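Local atomic coordinates of phenylacetic acid degradation-related protein (Silicibacter sp., PDB entry 2QWZ), a protein that probably hydrolyses acyl thioesters as a putative thioesterase, perhaps related to phenylacetic acid degradation. Residues F24-D27 with G28-Y32. Sequence-based numbering, arbitrary orientation.
Sequences FDKD and GLSAY
Phe-24 lays its ring against the first two turns of helix 26-36, touching Gly-28, Leu-29 and Tyr-32. Its CB lies 4.2 Å from Leu-29 CB. CG, beside the backbone N and anti to the carbonyl carbon (chi1 -84°), turns the ring over the Leu-29 methyl and the Gly-28 carbonyl. CG and CD2 take the Leu-29 methyl CD1 over one face, 4.3 Å from the Phe-24 ring centroid, a CH-pi contact in which the two side chains cross at about a right angle. CD1 and CE1 pass the carbonyl of Gly-28, with Phe-24 CE1 3.5 Å from Gly-28 O. At the far end Phe-24 CZ meets Tyr-32 CG at 3.9 Å, and the two ring planes are inclined at 35°. With an alanine here, the Leu-29 methyl and the Tyr-32 ring would probably lose this cover and a gap would open beside the helix start.

Next along, Asp-25 is the N-cap: its OD1 accepts from Gly-28 N at 3.0 Å, met from above the carboxylate plane, while its carbonyl O takes Leu-29 N at 2.9 Å. Further on, one water bridges Asp-27 OD1 and Ser-30 OG.

Leu-29 touches Ile-46 and Leu-49 of strand 44-49 and Ala-90 of helix 73-92. Lys-26 NZ bonds to Asp-47 O on that same strand, and Tyr-32 packs on Leu-89, so the start of helix 26-36 is joined to both the outermost strand of this chain's antiparallel sheet and the long helix 73-92, consistent with the hotdog fold of the thioesterase superfamily.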
loop_
_atom_site.group_PDB
_atom_site.type_symbol
_atom_site.label_atom_id
_atom_site.label_comp_id
_atom_site.label_asym_id
_atom_site.label_seq_id
_atom_site.Cartn_x
_atom_site.Cartn_y
_atom_site.Cartn_z
ATOM N N PHE A 24 12.372 20.827 17.670
ATOM C CA PHE A 24 11.300 21.808 17.805
ATOM C C PHE A 24 10.480 21.457 19.025
ATOM O O PHE A 24 10.316 20.283 19.373
ATOM C CB PHE A 24 10.314 21.747 16.626
ATOM C CG PHE A 24 10.713 22.534 15.392
ATOM C CD1 PHE A 24 10.552 23.911 15.341
ATOM C CD2 PHE A 24 11.139 21.881 14.250
ATOM C CE1 PHE A 24 10.866 24.626 14.191
ATOM C CE2 PHE A 24 11.453 22.589 13.092
ATOM C CZ PHE A 24 11.315 23.962 13.064
ATOM N N ASP A 25 9.867 22.465 19.624
ATOM C CA ASP A 25 8.790 22.185 20.563
ATOM C C ASP A 25 7.471 22.401 19.831
ATOM O O ASP A 25 7.442 22.771 18.654
ATOM C CB ASP A 25 8.919 22.983 21.890
ATOM C CG ASP A 25 8.984 24.492 21.693
ATOM O OD1 ASP A 25 8.867 24.990 20.547
ATOM O OD2 ASP A 25 9.164 25.183 22.715
ATOM N N LYS A 26 6.369 22.128 20.513
ATOM C CA LYS A 26 5.085 22.227 19.889
ATOM C C LYS A 26 4.828 23.580 19.258
ATOM O O LYS A 26 4.444 23.659 18.091
ATOM C CB LYS A 26 4.002 21.906 20.896
ATOM C CG LYS A 26 2.669 21.747 20.265
ATOM C CD LYS A 26 1.639 21.288 21.278
ATOM C CE LYS A 26 0.781 22.426 21.783
ATOM N NZ LYS A 26 -0.587 21.936 22.099
ATOM N N ASP A 27 4.987 24.646 20.041
ATOM C CA ASP A 27 4.679 25.977 19.567
ATOM C C ASP A 27 5.621 26.409 18.431
ATOM O O ASP A 27 5.188 27.050 17.476
ATOM C CB ASP A 27 4.704 26.976 20.733
ATOM C CG ASP A 27 3.520 26.796 21.712
ATOM O OD1 ASP A 27 2.563 26.019 21.439
ATOM O OD2 ASP A 27 3.553 27.456 22.769
ATOM N N GLY A 28 6.888 26.037 18.511
ATOM C CA GLY A 28 7.835 26.319 17.425
ATOM C C GLY A 28 7.524 25.534 16.154
ATOM O O GLY A 28 7.816 26.003 15.041
ATOM N N LEU A 29 6.923 24.344 16.315
ATOM C CA LEU A 29 6.506 23.551 15.165
ATOM C C LEU A 29 5.226 24.108 14.564
ATOM O O LEU A 29 5.131 24.263 13.354
ATOM C CB LEU A 29 6.318 22.081 15.528
ATOM C CG LEU A 29 6.123 21.122 14.349
ATOM C CD1 LEU A 29 7.385 21.062 13.465
ATOM C CD2 LEU A 29 5.757 19.774 14.894
ATOM N N SER A 30 4.246 24.412 15.410
ATOM C CA SER A 30 3.032 25.092 14.959
ATOM C C SER A 30 3.313 26.346 14.131
ATOM O O SER A 30 2.629 26.596 13.136
ATOM C CB SER A 30 2.155 25.464 16.145
ATOM O OG SER A 30 1.728 24.316 16.848
ATOM N N ALA A 31 4.321 27.112 14.552
ATOM C CA ALA A 31 4.729 28.355 13.914
ATOM C C ALA A 31 5.446 28.107 12.602
ATOM O O ALA A 31 5.286 28.868 11.651
ATOM C CB ALA A 31 5.671 29.161 14.866
ATOM N N TYR A 32 6.279 27.076 12.564
ATOM C CA TYR A 32 6.990 26.732 11.340
ATOM C C TYR A 32 6.077 26.141 10.282
ATOM O O TYR A 32 6.350 26.271 9.108
ATOM C CB TYR A 32 8.138 25.757 11.610
ATOM C CG TYR A 32 8.980 25.536 10.372
ATOM C CD1 TYR A 32 9.841 26.529 9.921
ATOM C CD2 TYR A 32 8.881 24.362 9.625
ATOM C CE1 TYR A 32 10.602 26.357 8.777
ATOM C CE2 TYR A 32 9.639 24.182 8.474
ATOM C CZ TYR A 32 10.497 25.185 8.062
ATOM O OH TYR A 32 11.260 25.034 6.932
HETATM O O HOH W 1 1.066 24.783 19.404
#